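Local structure of ESAT-6/WXG100 secretion system protein (7JQE) at residues L157-D162 with E478-I483; K216-E219 with T224-E227. The protein forms part of the extracellular region of EsaA, a membrane subunit of the type VIIb secretion system, and probably takes part in exporting bacterial toxins. One frame throughout, in Å; residues are numbered along the deposited sequence.

Contact 1: L157-D162 with E478-I483. With EDO (1,2-ethanediol), chain L.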
ATOM      1  N   LEU A 157     -30.077 -15.243 -47.668  1.00 83.17           N
ATOM      2  CA  LEU A 157     -29.081 -14.186 -47.814  1.00 85.93           C
ATOM      3  C   LEU A 157     -29.733 -12.809 -47.751  1.00 88.86           C
ATOM      4  O   LEU A 157     -29.247 -11.908 -47.059  1.00 87.25           O
ATOM      5  CB  LEU A 157     -28.314 -14.365 -49.125  1.00 83.71           C
ATOM      6  CG  LEU A 157     -27.206 -13.338 -49.374  1.00 88.32           C
ATOM      7  CD1 LEU A 157     -26.163 -13.386 -48.260  1.00 81.16           C
ATOM      8  CD2 LEU A 157     -26.557 -13.551 -50.732  1.00 92.60           C
ATOM      9  N   ALA A 158     -30.849 -12.634 -48.467  1.00 88.51           N
ATOM     10  CA  ALA A 158     -31.537 -11.348 -48.469  1.00 88.01           C
ATOM     11  C   ALA A 158     -32.034 -10.977 -47.076  1.00 84.53           C
ATOM     12  O   ALA A 158     -31.980  -9.807 -46.682  1.00 82.81           O
ATOM     13  CB  ALA A 158     -32.701 -11.378 -49.460  1.00 82.58           C
ATOM     14  N   ILE A 159     -32.537 -11.957 -46.323  1.00 84.32           N
ATOM     15  CA  ILE A 159     -33.015 -11.685 -44.970  1.00 79.33           C
ATOM     16  C   ILE A 159     -31.856 -11.272 -44.075  1.00 81.19           C
ATOM     17  O   ILE A 159     -31.933 -10.274 -43.350  1.00 82.85           O
ATOM     18  CB  ILE A 159     -33.754 -12.912 -44.406  1.00 82.61           C
ATOM     19  CG1 ILE A 159     -34.975 -13.247 -45.269  1.00 83.08           C
ATOM     20  CG2 ILE A 159     -34.160 -12.670 -42.955  1.00 73.10           C
ATOM     21  CD1 ILE A 159     -35.656 -14.556 -44.910  1.00 79.11           C
ATOM     22  N   LYS A 160     -30.761 -12.033 -44.117  1.00 83.38           N
ATOM     23  CA  LYS A 160     -29.601 -11.718 -43.290  1.00 81.31           C
ATOM     24  C   LYS A 160     -29.088 -10.311 -43.574  1.00 76.45           C
ATOM     25  O   LYS A 160     -28.837  -9.531 -42.649  1.00 79.91           O
ATOM     26  CB  LYS A 160     -28.504 -12.758 -43.524  1.00 81.36           C
ATOM     27  CG  LYS A 160     -27.168 -12.408 -42.906  1.00 77.38           C
ATOM     28  CD  LYS A 160     -26.222 -13.597 -42.952  1.00 88.14           C
ATOM     29  CE  LYS A 160     -26.752 -14.756 -42.120  1.00 94.57           C
ATOM     30  NZ  LYS A 160     -25.802 -15.905 -42.072  1.00100.31           N
ATOM     31  N   ILE A 161     -28.935  -9.964 -44.853  1.00 79.61           N
ATOM     32  CA  ILE A 161     -28.428  -8.641 -45.209  1.00 73.69           C
ATOM     33  C   ILE A 161     -29.345  -7.551 -44.672  1.00 83.97           C
ATOM     34  O   ILE A 161     -28.883  -6.482 -44.255  1.00 90.77           O
ATOM     35  CB  ILE A 161     -28.249  -8.529 -46.734  1.00 76.27           C
ATOM     36  CG1 ILE A 161     -27.135  -9.465 -47.207  1.00 78.78           C
ATOM     37  CG2 ILE A 161     -27.963  -7.090 -47.132  1.00 77.28           C
ATOM     38  CD1 ILE A 161     -26.860  -9.384 -48.689  1.00 82.36           C
ATOM     39  N   ASP A 162     -30.657  -7.798 -44.671  1.00 81.66           N
ATOM     40  CA  ASP A 162     -31.586  -6.803 -44.140  1.00 81.78           C
ATOM     41  C   ASP A 162     -31.473  -6.688 -42.624  1.00 78.55           C
ATOM     42  O   ASP A 162     -31.601  -5.589 -42.070  1.00 79.82           O
ATOM     43  CB  ASP A 162     -33.020  -7.145 -44.545  1.00 80.77           C
ATOM     44  CG  ASP A 162     -33.371  -6.645 -45.934  1.00 92.95           C
ATOM     45  OD1 ASP A 162     -32.773  -5.642 -46.378  1.00 96.97           O
ATOM     46  OD2 ASP A 162     -34.251  -7.251 -46.581  1.00 93.42           O
ATOM     47  N   GLU A 478     -33.496 -18.121 -39.955  1.00 78.61           N
ATOM     48  CA  GLU A 478     -34.093 -19.427 -40.215  1.00 80.82           C
ATOM     49  C   GLU A 478     -35.564 -19.456 -39.822  1.00 79.48           C
ATOM     50  O   GLU A 478     -36.379 -20.102 -40.492  1.00 80.45           O
ATOM     51  CB  GLU A 478     -33.306 -20.514 -39.480  1.00 72.97           C
ATOM     52  CG  GLU A 478     -31.899 -20.702 -40.023  1.00 81.33           C
ATOM     53  CD  GLU A 478     -31.107 -21.752 -39.269  1.00 88.56           C
ATOM     54  OE1 GLU A 478     -31.617 -22.276 -38.258  1.00 87.86           O
ATOM     55  OE2 GLU A 478     -29.967 -22.050 -39.689  1.00 92.91           O
ATOM     56  N   LEU A 479     -35.928 -18.762 -38.740  1.00 77.53           N
ATOM     57  CA  LEU A 479     -37.331 -18.707 -38.348  1.00 72.96           C
ATOM     58  C   LEU A 479     -38.151 -17.890 -39.339  1.00 79.82           C
ATOM     59  O   LEU A 479     -39.296 -18.245 -39.643  1.00 81.27           O
ATOM     60  CB  LEU A 479     -37.463 -18.136 -36.940  1.00 71.45           C
ATOM     61  CG  LEU A 479     -36.915 -19.020 -35.820  1.00 77.24           C
ATOM     62  CD1 LEU A 479     -36.569 -18.179 -34.595  1.00 68.63           C
ATOM     63  CD2 LEU A 479     -37.914 -20.106 -35.467  1.00 70.81           C
ATOM     64  N   THR A 480     -37.590 -16.791 -39.848  1.00 74.54           N
ATOM     65  CA  THR A 480     -38.294 -16.026 -40.873  1.00 82.57           C
ATOM     66  C   THR A 480     -38.463 -16.850 -42.142  1.00 83.86           C
ATOM     67  O   THR A 480     -39.544 -16.869 -42.743  1.00 79.24           O
ATOM     68  CB  THR A 480     -37.550 -14.726 -41.174  1.00 76.15           C
ATOM     69  OG1 THR A 480     -37.586 -13.874 -40.026  1.00 85.67           O
ATOM     70  CG2 THR A 480     -38.205 -14.004 -42.343  1.00 79.93           C
ATOM     71  N   ASN A 481     -37.406 -17.547 -42.562  1.00 86.35           N
ATOM     72  CA  ASN A 481     -37.496 -18.387 -43.748  1.00 86.99           C
ATOM     73  C   ASN A 481     -38.537 -19.484 -43.570  1.00 87.05           C
ATOM     74  O   ASN A 481     -39.228 -19.856 -44.526  1.00 92.69           O
ATOM     75  CB  ASN A 481     -36.128 -18.990 -44.065  1.00 87.31           C
ATOM     76  CG  ASN A 481     -36.141 -19.816 -45.331  1.00 89.45           C
ATOM     77  OD1 ASN A 481     -36.087 -19.278 -46.436  1.00 89.77           O
ATOM     78  ND2 ASN A 481     -36.220 -21.132 -45.179  1.00 87.67           N
ATOM     79  N   GLU A 482     -38.662 -20.018 -42.353  1.00 78.62           N
ATOM     80  CA  GLU A 482     -39.647 -21.065 -42.106  1.00 79.10           C
ATOM     81  C   GLU A 482     -41.066 -20.515 -42.178  1.00 91.55           C
ATOM     82  O   GLU A 482     -41.970 -21.174 -42.709  1.00 89.13           O
ATOM     83  CB  GLU A 482     -39.378 -21.724 -40.752  1.00 77.58           C
ATOM     84  CG  GLU A 482     -38.101 -22.562 -40.726  1.00 77.17           C
ATOM     85  CD  GLU A 482     -37.398 -22.535 -39.379  1.00 82.63           C
ATOM     86  OE1 GLU A 482     -37.939 -21.929 -38.434  1.00 84.38           O
ATOM     87  OE2 GLU A 482     -36.299 -23.117 -39.268  1.00 74.92           O
ATOM     88  N   ILE A 483     -41.279 -19.301 -41.663  1.00 83.37           N
ATOM     89  CA  ILE A 483     -42.591 -18.669 -41.781  1.00 85.34           C
ATOM     90  C   ILE A 483     -42.973 -18.502 -43.247  1.00 86.63           C
ATOM     91  O   ILE A 483     -44.122 -18.738 -43.639  1.00 90.87           O
ATOM     92  CB  ILE A 483     -42.603 -17.322 -41.038  1.00 86.00           C
ATOM     93  CG1 ILE A 483     -42.264 -17.526 -39.560  1.00 84.75           C
ATOM     94  CG2 ILE A 483     -43.951 -16.639 -41.198  1.00 80.53           C
ATOM     95  CD1 ILE A 483     -42.220 -16.248 -38.762  1.00 76.53           C
TER
HETATM   96  C1  EDO L 711     -34.462  -5.452 -49.614  1.00105.15           C
HETATM   97  O1  EDO L 711     -35.536  -6.037 -48.869  1.00104.89           O
HETATM   98  C2  EDO L 711     -34.225  -6.258 -50.886  1.00103.04           C
HETATM   99  O2  EDO L 711     -33.174  -5.652 -51.648  1.00101.48           O
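Ile159 carries the contact, its CD1 lying 3.7 Å from Thr480 CG2 in a methyl-to-methyl meeting. The CG1 branch stands anti to the carbonyl carbon (chi1 -61°) and runs on extended, which puts the delta methyl at the far end of the side chain, slanting across the threonine. The same methyl also comes within 4.2 Å of the backbone N of Asn481, so it rests against the turn of the helix as well as the threonine methyl. Of the CA atoms in the two segments, those of Ile159 and Thr480 come nearest, at 8.0 Å, and no hydrogen bond spans the two segments. In Thr480, OG1 stands beside the backbone N (chi1 -66°), which sets CG2 anti to that N and against Ile159. This leaves OG1 on another side, hydrogen-bonded to Arg127 NH1 of helix 102-135 and to Tyr476 O. Leu141 and Tyr146 also pack on Ile159. Farther along the helix, Asp162 OD2 accepts a 2.9 Å bond from O1 of a 1,2-ethanediol, probably from the crystallisation liquor, and a second from Tyr146 OH. The arrangement is plain apolar packing between two helices: the short helix 152-164 lies against the long helix 462-491, which on another side packs antiparallel to helix 102-135, giving a small bundle of helices at one end of an elongated molecule.

Contact 2: K216-E219 with T224-E227; sequences KLEE and TSDE
Ser225 OG donates a hydrogen bond to Glu218 OE2, 3.0 Å long, and this is the one polar link between the two segments. The serine hydroxyl approaches the carboxylate oxygen on its syn side but 31° out of the carboxylate plane, so the bond is tilted. Glu218 reaches it through an extended chain, CG being anti to the backbone N (chi1 -156°), and its OE2 also lies 3.5 Å from Ser225 CB. The closest CA atoms, those of Glu218 and Thr224, are 6.4 Å apart.

The remaining bonds lie within each segment. Thr224 is the N-cap of the following helix, and with Glu227 it builds a capping box: Glu227 N donates to Thr224 OG1 at 3.2 Å, while Thr224 N donates to Glu227 OE1 at 2.6 Å. The threonine hydroxyl gives its own proton to the same OE1, 2.7 Å away, so two donors grip one carboxylate oxygen, the amide nearly along the C-O direction and the hydroxyl from the anti side, 33° out of the carboxylate plane.

A salt bridge joins Lys216 NZ to Glu219 OE1 at 2.8 Å on the first helix. Leu217 packs on Met223 and Phe257. The whole is a short connection from helix 211-219 into helix 225-244, where Thr224 packs on Lys407 and Glu227 on Ala411 of the second subunit, residues of its helix 396-427.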
ATOM      1  N   LYS A 216      10.590  20.416  15.767  1.00 52.89           N
ATOM      2  CA  LYS A 216      11.853  20.070  16.400  1.00 55.03           C
ATOM      3  C   LYS A 216      12.722  19.248  15.457  1.00 58.37           C
ATOM      4  O   LYS A 216      13.896  19.565  15.240  1.00 67.73           O
ATOM      5  CB  LYS A 216      11.591  19.319  17.705  1.00 57.17           C
ATOM      6  CG  LYS A 216      12.797  19.254  18.625  1.00 68.71           C
ATOM      7  CD  LYS A 216      13.292  20.649  18.977  1.00 77.11           C
ATOM      8  CE  LYS A 216      14.497  20.605  19.910  1.00 82.29           C
ATOM      9  NZ  LYS A 216      15.031  21.974  20.166  1.00 82.45           N
ATOM     10  N   LEU A 217      12.149  18.190  14.871  1.00 53.82           N
ATOM     11  CA  LEU A 217      12.914  17.343  13.961  1.00 52.14           C
ATOM     12  C   LEU A 217      13.481  18.141  12.795  1.00 56.79           C
ATOM     13  O   LEU A 217      14.538  17.791  12.255  1.00 61.13           O
ATOM     14  CB  LEU A 217      12.038  16.203  13.442  1.00 51.03           C
ATOM     15  CG  LEU A 217      11.634  15.087  14.408  1.00 51.60           C
ATOM     16  CD1 LEU A 217      10.824  14.020  13.669  1.00 50.74           C
ATOM     17  CD2 LEU A 217      12.858  14.472  15.064  1.00 45.80           C
ATOM     18  N   GLU A 218      12.800  19.213  12.397  1.00 55.40           N
ATOM     19  CA  GLU A 218      13.273  20.036  11.294  1.00 60.69           C
ATOM     20  C   GLU A 218      14.324  21.038  11.750  1.00 73.62           C
ATOM     21  O   GLU A 218      15.200  21.413  10.962  1.00 76.39           O
ATOM     22  CB  GLU A 218      12.088  20.751  10.645  1.00 70.67           C
ATOM     23  CG  GLU A 218      12.303  21.159   9.204  1.00 80.81           C
ATOM     24  CD  GLU A 218      11.009  21.542   8.519  1.00 88.08           C
ATOM     25  OE1 GLU A 218       9.935  21.133   9.009  1.00 89.64           O
ATOM     26  OE2 GLU A 218      11.063  22.253   7.494  1.00 95.87           O
ATOM     27  N   GLU A 219      14.257  21.480  13.010  1.00 75.98           N
ATOM     28  CA  GLU A 219      15.291  22.360  13.540  1.00 73.01           C
ATOM     29  C   GLU A 219      16.613  21.628  13.711  1.00 71.21           C
ATOM     30  O   GLU A 219      17.678  22.227  13.519  1.00 73.33           O
ATOM     31  CB  GLU A 219      14.846  22.965  14.874  1.00 77.79           C
ATOM     32  CG  GLU A 219      15.915  23.822  15.565  1.00 91.69           C
ATOM     33  CD  GLU A 219      16.648  23.089  16.685  1.00 94.42           C
ATOM     34  OE1 GLU A 219      15.975  22.466  17.536  1.00 90.84           O
ATOM     35  OE2 GLU A 219      17.900  23.140  16.719  1.00 95.45           O
ATOM     36  N   THR A 224      13.621  16.492   6.409  1.00 65.34           N
ATOM     37  CA  THR A 224      13.511  17.539   5.407  1.00 68.81           C
ATOM     38  C   THR A 224      12.108  18.142   5.412  1.00 71.68           C
ATOM     39  O   THR A 224      11.179  17.634   6.044  1.00 67.40           O
ATOM     40  CB  THR A 224      13.850  16.996   4.021  1.00 68.81           C
ATOM     41  OG1 THR A 224      12.834  16.076   3.603  1.00 77.36           O
ATOM     42  CG2 THR A 224      15.192  16.276   4.048  1.00 64.97           C
ATOM     43  N   SER A 225      11.960  19.250   4.683  1.00 74.01           N
ATOM     44  CA  SER A 225      10.668  19.924   4.636  1.00 70.39           C
ATOM     45  C   SER A 225       9.674  19.161   3.766  1.00 73.96           C
ATOM     46  O   SER A 225       8.467  19.190   4.034  1.00 73.52           O
ATOM     47  CB  SER A 225      10.846  21.357   4.130  1.00 70.54           C
ATOM     48  OG  SER A 225       9.898  22.228   4.723  1.00 73.77           O
ATOM     49  N   ASP A 226      10.159  18.468   2.730  1.00 71.02           N
ATOM     50  CA  ASP A 226       9.267  17.661   1.900  1.00 71.91           C
ATOM     51  C   ASP A 226       8.758  16.443   2.656  1.00 68.64           C
ATOM     52  O   ASP A 226       7.596  16.051   2.498  1.00 71.41           O
ATOM     53  CB  ASP A 226       9.975  17.229   0.617  1.00 75.14           C
ATOM     54  CG  ASP A 226      10.256  18.390  -0.313  1.00 84.85           C
ATOM     55  OD1 ASP A 226       9.624  19.455  -0.147  1.00 88.69           O
ATOM     56  OD2 ASP A 226      11.107  18.234  -1.213  1.00 89.58           O
ATOM     57  N   GLU A 227       9.615  15.816   3.468  1.00 63.12           N
ATOM     58  CA  GLU A 227       9.156  14.702   4.292  1.00 65.69           C
ATOM     59  C   GLU A 227       8.020  15.137   5.208  1.00 64.53           C
ATOM     60  O   GLU A 227       7.047  14.398   5.398  1.00 69.56           O
ATOM     61  CB  GLU A 227      10.318  14.129   5.107  1.00 68.66           C
ATOM     62  CG  GLU A 227      11.310  13.302   4.293  1.00 87.11           C
ATOM     63  CD  GLU A 227      12.637  13.080   5.013  1.00 99.98           C
ATOM     64  OE1 GLU A 227      13.274  14.072   5.427  1.00 95.86           O
ATOM     65  OE2 GLU A 227      13.045  11.908   5.168  1.00105.49           O
TER

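From its modelled start the chain runs through helix 102-135 into helix 152-164, whose residues 157-162 open the loop of contact 1. That loop stays open through the central helices, the two antiparallel sheets and the long helix 396-427, and closes only at 478-483 near the C-terminal end of the modelled chain. Contact 2 is nested inside it and closes at once, with only four residues between its segments. The centres lie about 78 Å apart and the nearest atoms about 63 Å, so the two do not touch: contact 1 ties helix 152-164, early in the modelled chain, to the C-terminal helix 462-491, contact 2 a local helix turn. Both regions also meet the second subunit.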